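Local coordinates for protein putative cyclohexadienyl dehydrogenase and ADH prephenate dehydrogenase (Rhizobium meliloti, PDB 4WJI) that probably catalyses the NAD(P)-dependent oxidative decarboxylation of prephenate to 4-hydroxyphenylpyruvate in tyrosine biosynthesis, and binds NADP and tyrosine, at residues V74-A85 with V104-P113. Numbering follows the deposited sequence. Where two conformers were deposited one is given.
Sequences VGASGAVAAEIA and VIAQMAPHLP. With NAP (NADP nicotinamide-adenine-dinucleotide phosphate), chain B.
Gln107 meets Gly78 and His111 lies against Ala82 in this contact between two neighbouring helices of the Rossmann-type nucleotide-binding domain. The helices, 77-84 and 102-108, follow the adjacent parallel strands 67-70 and 93-96; the axes of 77-84 and 104-108 run in roughly the same direction, 35° apart, and come within 8.3 Å. Gln107 lies along the first turn of helix 77-84. Its chain bends at chi2 (-149°) and brings the amide oxygen OE1 2.9 Å from Gly78 N, an amide in the first turn that has no helical carbonyl to bond. Gly78 N is tilted 21° from the plane of that side-chain amide. On the other amide branch, NE2 donates to a water that in turn donates to Gly75 O, so in this conformer one end of the amide is bonded to the first turn of helix 77-84 and the other, through water, to the 3-10 turn 74-76. His111 places its imidazole over Ala82, whose CB sits 3.8 Å from the ring centroid in a CH-pi contact almost along the ring normal; the CD2 side passes Gly78 O. On the side facing the sheet, where it touches Val94 and Phe118, selenomethionine Met108 packs its CB 3.8 Å from Ala81 CB, and its CG lies against Ser77 O. Small residues at 78, 81 and 82 keep the backbones close, with Gly78 CA 4.6 Å from Gln107 CA. The turn 74-76 also borders NADP: Ala76 CB touches the adenine. Val74 sends CG1, beside its own backbone N, between ribose oxygen O3D of the cofactor, at 3.6 Å, and Val104 CG2, at 3.8 Å.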
ATOM      1  N   VAL A  74      -0.014 -22.676  -6.151  1.00  8.60           N
ATOM      2  CA  VAL A  74       0.706 -23.712  -5.418  1.00  8.80           C
ATOM      3  C   VAL A  74      -0.074 -24.992  -5.188  1.00 10.16           C
ATOM      4  O   VAL A  74       0.523 -26.082  -5.042  1.00 12.61           O
ATOM      5  CB  VAL A  74       1.354 -23.247  -4.101  1.00  8.85           C
ATOM      6  CG1 VAL A  74       2.469 -22.234  -4.356  1.00 11.32           C
ATOM      7  CG2 VAL A  74       0.323 -22.701  -3.138  1.00 10.84           C
ATOM      8  N   GLY A  75      -1.389 -24.908  -5.168  1.00  9.11           N
ATOM      9  CA  GLY A  75      -2.180 -26.120  -4.994  1.00 12.16           C
ATOM     10  C   GLY A  75      -2.153 -27.072  -6.168  1.00 11.32           C
ATOM     11  O   GLY A  75      -2.592 -28.222  -6.047  1.00 12.77           O
ATOM     12  N   ALA A  76      -1.618 -26.619  -7.298  1.00  9.64           N
ATOM     13  CA  ALA A  76      -1.480 -27.437  -8.523  1.00  9.36           C
ATOM     14  C   ALA A  76      -0.126 -28.125  -8.661  1.00 10.20           C
ATOM     15  O   ALA A  76       0.120 -28.875  -9.615  1.00 11.82           O
ATOM     16  CB  ALA A  76      -1.779 -26.590  -9.741  1.00 10.24           C
ATOM     17  N   SER A  77       0.767 -27.856  -7.719  1.00 10.45           N
ATOM     18  CA  SER A  77       2.139 -28.312  -7.851  1.00 12.24           C
ATOM     19  C   SER A  77       2.259 -29.827  -7.951  1.00 10.11           C
ATOM     20  O   SER A  77       3.046 -30.368  -8.782  1.00 11.18           O
ATOM     21  CB  SER A  77       2.976 -27.843  -6.644  1.00 13.72           C
ATOM     22  OG  SER A  77       2.998 -26.434  -6.528  1.00 16.63           O
ATOM     23  N   GLY A  78       1.547 -30.517  -7.082  1.00 12.30           N
ATOM     24  CA  GLY A  78       1.600 -31.982  -7.083  1.00 12.79           C
ATOM     25  C   GLY A  78       1.118 -32.583  -8.369  1.00 11.77           C
ATOM     26  O   GLY A  78       1.705 -33.557  -8.859  1.00 12.61           O
ATOM     27  N   ALA A  79       0.020 -32.054  -8.898  1.00 11.38           N
ATOM     28  CA  ALA A  79      -0.525 -32.589 -10.133  1.00 12.30           C
ATOM     29  C   ALA A  79       0.475 -32.413 -11.288  1.00 10.98           C
ATOM     30  O   ALA A  79       0.615 -33.278 -12.134  1.00 12.41           O
ATOM     31  CB  ALA A  79      -1.830 -31.929 -10.448  1.00 14.84           C
ATOM     32  N   VAL A  80       1.148 -31.266 -11.325  1.00  9.48           N
ATOM     33  CA  VAL A  80       2.187 -31.077 -12.339  1.00  9.57           C
ATOM     34  C   VAL A  80       3.324 -32.083 -12.193  1.00  9.96           C
ATOM     35  O   VAL A  80       3.759 -32.684 -13.173  1.00 10.41           O
ATOM     36  CB  VAL A  80       2.761 -29.628 -12.317  1.00  9.31           C
ATOM     37  CG1 VAL A  80       3.956 -29.529 -13.230  1.00 11.95           C
ATOM     38  CG2 VAL A  80       1.712 -28.618 -12.736  1.00 13.21           C
ATOM     39  N   ALA A  81       3.817 -32.269 -10.975  1.00  9.49           N
ATOM     40  CA  ALA A  81       4.923 -33.186 -10.719  1.00 10.31           C
ATOM     41  C   ALA A  81       4.494 -34.611 -11.158  1.00  9.92           C
ATOM     42  O   ALA A  81       5.273 -35.311 -11.777  1.00 10.61           O
ATOM     43  CB  ALA A  81       5.293 -33.157  -9.236  1.00 11.77           C
ATOM     44  N   ALA A  82       3.276 -35.018 -10.839  1.00  9.90           N
ATOM     45  CA  ALA A  82       2.827 -36.342 -11.191  1.00 11.19           C
ATOM     46  C   ALA A  82       2.790 -36.507 -12.714  1.00 11.23           C
ATOM     47  O   ALA A  82       3.124 -37.577 -13.229  1.00 14.75           O
ATOM     48  CB  ALA A  82       1.467 -36.593 -10.587  1.00 12.82           C
ATOM     49  N   GLU A  83       2.370 -35.469 -13.447  1.00 11.87           N
ATOM     50  CA  GLU A  83       2.227 -35.596 -14.916  1.00 12.81           C
ATOM     51  C   GLU A  83       3.587 -35.640 -15.591  1.00 12.82           C
ATOM     52  O   GLU A  83       3.794 -36.347 -16.575  1.00 14.93           O
ATOM     53  CB  GLU A  83       1.423 -34.409 -15.478  1.00 16.44           C
ATOM     54  CG  GLU A  83       1.102 -34.486 -16.972  1.00 20.89           C
ATOM     55  CD  GLU A  83       0.169 -35.665 -17.348  1.00 42.45           C
ATOM     56  OE1 GLU A  83      -0.361 -36.369 -16.443  1.00 50.95           O
ATOM     57  OE2 GLU A  83      -0.049 -35.903 -18.569  1.00 50.79           O
ATOM     58  N   ILE A  84       4.561 -34.907 -15.066  1.00 10.10           N
ATOM     59  CA  ILE A  84       5.865 -34.815 -15.778  1.00 10.27           C
ATOM     60  C   ILE A  84       6.898 -35.875 -15.368  1.00 11.16           C
ATOM     61  O   ILE A  84       7.866 -36.105 -16.056  1.00 11.17           O
ATOM     62  CB  ILE A  84       6.493 -33.399 -15.614  1.00 10.96           C
ATOM     63  CG1 ILE A  84       6.938 -33.086 -14.150  1.00 11.82           C
ATOM     64  CG2 ILE A  84       5.566 -32.347 -16.173  1.00 12.46           C
ATOM     65  CD1 ILE A  84       7.638 -31.752 -13.961  1.00 14.38           C
ATOM     66  N   ALA A  85       6.671 -36.537 -14.227  1.00 11.07           N
ATOM     67  CA  ALA A  85       7.718 -37.325 -13.597  1.00 12.42           C
ATOM     68  C   ALA A  85       8.394 -38.323 -14.539  1.00 11.93           C
ATOM     69  O   ALA A  85       9.622 -38.421 -14.559  1.00 13.33           O
ATOM     70  CB  ALA A  85       7.149 -38.066 -12.394  1.00 15.77           C
ATOM     71  N   VAL A 104       4.917 -27.142  -1.343  1.00 10.74           N
ATOM     72  CA  VAL A 104       5.316 -27.485  -2.686  1.00 11.80           C
ATOM     73  C   VAL A 104       6.290 -28.652  -2.657  1.00 10.31           C
ATOM     74  O   VAL A 104       6.169 -29.612  -3.456  1.00 11.17           O
ATOM     75  CB  VAL A 104       5.915 -26.250  -3.393  1.00 12.69           C
ATOM     76  CG1 VAL A 104       6.463 -26.644  -4.744  1.00 15.05           C
ATOM     77  CG2 VAL A 104       4.845 -25.153  -3.553  1.00 15.89           C
ATOM     78  N   ILE A 105       7.272 -28.600  -1.765  1.00 10.03           N
ATOM     79  CA  ILE A 105       8.216 -29.701  -1.648  1.00  9.54           C
ATOM     80  C   ILE A 105       7.485 -31.022  -1.294  1.00  9.91           C
ATOM     81  O   ILE A 105       7.728 -32.058  -1.916  1.00 10.48           O
ATOM     82  CB  ILE A 105       9.337 -29.371  -0.666  1.00 11.04           C
ATOM     83  CG1 ILE A 105      10.189 -28.229  -1.212  1.00 13.22           C
ATOM     84  CG2 ILE A 105      10.206 -30.572  -0.378  1.00 14.34           C
ATOM     85  CD1 ILE A 105      11.067 -27.577  -0.174  1.00 16.53           C
ATOM     86  N   ALA A 106       6.602 -30.967  -0.318  1.00  9.72           N
ATOM     87  CA  ALA A 106       5.879 -32.169   0.083  1.00  9.77           C
ATOM     88  C   ALA A 106       5.008 -32.761  -1.009  1.00 10.70           C
ATOM     89  O   ALA A 106       4.842 -33.989  -1.071  1.00 11.45           O
ATOM     90  CB  ALA A 106       5.023 -31.875   1.295  1.00 13.01           C
ATOM     91  N   GLN A 107       4.425 -31.899  -1.826  1.00 10.21           N
ATOM     92  CA  GLN A 107       3.517 -32.315  -2.904  0.50 10.51           C
ATOM     93  C   GLN A 107       4.266 -32.839  -4.117  1.00 11.04           C
ATOM     94  O   GLN A 107       3.768 -33.730  -4.812  1.00 13.05           O
ATOM     95  CB  GLN A 107       2.656 -31.146  -3.401  0.50 13.43           C
ATOM     96  CG  GLN A 107       1.497 -30.728  -2.509  0.50 15.48           C
ATOM     97  CD  GLN A 107       0.300 -30.167  -3.295  0.50 20.00           C
ATOM     98  OE1 GLN A 107       0.383 -29.840  -4.489  0.50 18.39           O
ATOM     99  NE2 GLN A 107      -0.815 -30.045  -2.616  0.50 25.42           N
HETATM  100  N   MSE A 108       5.442 -32.259  -4.397  1.00  9.76           N
HETATM  101  CA  MSE A 108       6.156 -32.601  -5.613  1.00  9.58           C
HETATM  102  C   MSE A 108       7.189 -33.692  -5.456  1.00  9.99           C
HETATM  103  O   MSE A 108       7.322 -34.549  -6.325  1.00 11.18           O
HETATM  104  CB  MSE A 108       6.875 -31.380  -6.216  1.00  9.98           C
HETATM  105  CG  MSE A 108       5.899 -30.275  -6.669  1.00 11.35           C
HETATM  106 SE   MSE A 108       6.787 -28.801  -7.653  1.00 16.45          SE
HETATM  107  CE  MSE A 108       7.020 -29.689  -9.383  1.00 20.00           C
ATOM    108  N   ALA A 109       7.957 -33.658  -4.369  1.00  9.99           N
ATOM    109  CA  ALA A 109       9.072 -34.578  -4.233  1.00 10.62           C
ATOM    110  C   ALA A 109       8.695 -36.065  -4.295  1.00 11.59           C
ATOM    111  O   ALA A 109       9.447 -36.848  -4.910  1.00 15.25           O
ATOM    112  CB  ALA A 109       9.870 -34.266  -2.962  1.00 12.06           C
ATOM    113  N   PRO A 110       7.537 -36.480  -3.751  1.00 11.46           N
ATOM    114  CA  PRO A 110       7.231 -37.904  -3.843  1.00 12.92           C
ATOM    115  C   PRO A 110       7.055 -38.439  -5.260  1.00 13.25           C
ATOM    116  O   PRO A 110       7.153 -39.649  -5.484  1.00 17.40           O
ATOM    117  CB  PRO A 110       5.900 -38.020  -3.076  1.00 15.37           C
ATOM    118  CG  PRO A 110       5.916 -36.881  -2.149  1.00 15.53           C
ATOM    119  CD  PRO A 110       6.569 -35.775  -2.900  1.00 10.14           C
ATOM    120  N   HIS A 111       6.800 -37.560  -6.211  1.00 12.88           N
ATOM    121  CA  HIS A 111       6.602 -37.965  -7.607  1.00 12.52           C
ATOM    122  C   HIS A 111       7.868 -37.934  -8.411  1.00 13.97           C
ATOM    123  O   HIS A 111       7.975 -38.632  -9.406  1.00 16.63           O
ATOM    124  CB  HIS A 111       5.609 -37.048  -8.294  1.00 13.09           C
ATOM    125  CG  HIS A 111       4.248 -37.092  -7.713  1.00 13.58           C
ATOM    126  ND1 HIS A 111       3.431 -38.187  -7.831  1.00 16.19           N
ATOM    127  CD2 HIS A 111       3.569 -36.181  -6.979  1.00 15.39           C
ATOM    128  CE1 HIS A 111       2.289 -37.938  -7.213  1.00 16.88           C
ATOM    129  NE2 HIS A 111       2.351 -36.726  -6.690  1.00 16.39           N
ATOM    130  N   LEU A 112       8.826 -37.090  -8.015  1.00 13.88           N
ATOM    131  CA  LEU A 112       9.961 -36.849  -8.876  1.00 15.45           C
ATOM    132  C   LEU A 112      11.002 -37.979  -8.721  1.00 16.77           C
ATOM    133  O   LEU A 112      11.284 -38.456  -7.595  1.00 21.30           O
ATOM    134  CB  LEU A 112      10.593 -35.497  -8.551  1.00 15.35           C
ATOM    135  CG  LEU A 112       9.753 -34.249  -8.831  1.00 14.41           C
ATOM    136  CD1 LEU A 112      10.490 -33.013  -8.340  1.00 17.65           C
ATOM    137  CD2 LEU A 112       9.338 -34.087 -10.306  1.00 16.43           C
ATOM    138  N   PRO A 113      11.571 -38.431  -9.840  1.00 16.61           N
ATOM    139  CA  PRO A 113      12.558 -39.530  -9.746  1.00 17.58           C
ATOM    140  C   PRO A 113      13.913 -39.133  -9.096  1.00 16.19           C
ATOM    141  O   PRO A 113      14.255 -37.958  -9.063  1.00 16.35           O
ATOM    142  CB  PRO A 113      12.772 -39.943 -11.196  1.00 24.84           C
ATOM    143  CG  PRO A 113      12.295 -38.807 -12.038  1.00 21.75           C
ATOM    144  CD  PRO A 113      11.331 -37.970 -11.213  1.00 17.83           C
TER
HETATM  145  PA  NAP B 301      -1.055 -16.369 -13.130  1.00  9.98           P
HETATM  146  O1A NAP B 301      -0.610 -15.150 -13.842  1.00  9.70           O
HETATM  147  O2A NAP B 301      -2.471 -16.548 -12.696  1.00 12.08           O
HETATM  148  O5B NAP B 301      -0.690 -17.631 -14.053  1.00  9.88           O
HETATM  149  C5B NAP B 301      -1.182 -18.924 -13.721  1.00  9.47           C
HETATM  150  C4B NAP B 301      -0.619 -20.008 -14.639  1.00 10.10           C
HETATM  151  O4B NAP B 301      -0.912 -21.273 -14.058  1.00 11.69           O
HETATM  152  C3B NAP B 301      -1.289 -20.033 -16.001  1.00 10.64           C
HETATM  153  O3B NAP B 301      -0.433 -20.605 -16.977  1.00 11.07           O
HETATM  154  C2B NAP B 301      -2.430 -20.995 -15.800  1.00 11.19           C
HETATM  155  O2B NAP B 301      -2.792 -21.644 -16.986  1.00 11.88           O
HETATM  156  C1B NAP B 301      -1.809 -22.006 -14.875  1.00 11.48           C
HETATM  157  N9A NAP B 301      -2.727 -22.806 -14.019  1.00 12.61           N
HETATM  158  C8A NAP B 301      -3.681 -22.366 -13.215  1.00 13.22           C
HETATM  159  N7A NAP B 301      -4.284 -23.310 -12.539  1.00 14.13           N
HETATM  160  C5A NAP B 301      -3.678 -24.461 -12.943  1.00 13.46           C
HETATM  161  C6A NAP B 301      -3.870 -25.815 -12.604  1.00 15.24           C
HETATM  162  N6A NAP B 301      -4.811 -26.184 -11.713  1.00 18.05           N
HETATM  163  N1A NAP B 301      -3.076 -26.698 -13.172  1.00 15.56           N
HETATM  164  C2A NAP B 301      -2.156 -26.301 -14.034  1.00 14.85           C
HETATM  165  N3A NAP B 301      -1.908 -25.065 -14.426  1.00 12.45           N
HETATM  166  C4A NAP B 301      -2.698 -24.161 -13.861  1.00 11.91           C
HETATM  167  O3  NAP B 301      -0.114 -16.659 -11.866  1.00  9.65           O
HETATM  168  PN  NAP B 301       1.335 -16.149 -11.430  1.00  9.02           P
HETATM  169  O1N NAP B 301       1.120 -14.868 -10.801  1.00 10.72           O
HETATM  170  O2N NAP B 301       2.289 -16.274 -12.532  1.00  8.45           O
HETATM  171  O5D NAP B 301       1.691 -17.181 -10.241  1.00  9.10           O
HETATM  172  C5D NAP B 301       2.287 -18.431 -10.480  1.00  9.13           C
HETATM  173  C4D NAP B 301       3.043 -18.859  -9.225  1.00  9.38           C
HETATM  174  O4D NAP B 301       3.954 -17.835  -8.884  1.00  9.63           O
HETATM  175  C3D NAP B 301       2.167 -19.038  -8.022  1.00  9.77           C
HETATM  176  O3D NAP B 301       2.585 -20.178  -7.290  1.00 11.12           O
HETATM  177  C2D NAP B 301       2.364 -17.779  -7.212  1.00 10.00           C
HETATM  178  O2D NAP B 301       2.162 -18.044  -5.847  1.00 11.47           O
HETATM  179  C1D NAP B 301       3.836 -17.509  -7.521  1.00  9.37           C
HETATM  180  N1N NAP B 301       4.253 -16.100  -7.453  1.00  8.39           N
HETATM  181  C2N NAP B 301       3.417 -15.120  -7.804  1.00  7.59           C
HETATM  182  C3N NAP B 301       3.801 -13.802  -7.739  1.00  7.74           C
HETATM  183  C7N NAP B 301       2.896 -12.645  -8.093  1.00  8.91           C
HETATM  184  O7N NAP B 301       3.177 -11.547  -7.696  1.00 10.31           O
HETATM  185  N7N NAP B 301       1.836 -12.899  -8.828  1.00  7.99           N
HETATM  186  C4N NAP B 301       5.074 -13.524  -7.316  1.00  7.92           C
HETATM  187  C5N NAP B 301       5.915 -14.555  -6.989  1.00  7.21           C
HETATM  188  C6N NAP B 301       5.486 -15.854  -7.030  1.00  7.93           C
HETATM  189  P2B NAP B 301      -4.143 -21.270 -17.775  1.00 12.72           P
HETATM  190  O1X NAP B 301      -4.197 -19.781 -17.847  1.00 13.72           O
HETATM  191  O2X NAP B 301      -3.948 -21.922 -19.114  1.00 15.17           O
HETATM  192  O3X NAP B 301      -5.338 -21.811 -17.014  1.00 15.47           O
HETATM  193  O   HOH W   1      -3.482 -29.232  -3.575  1.00 35.50           O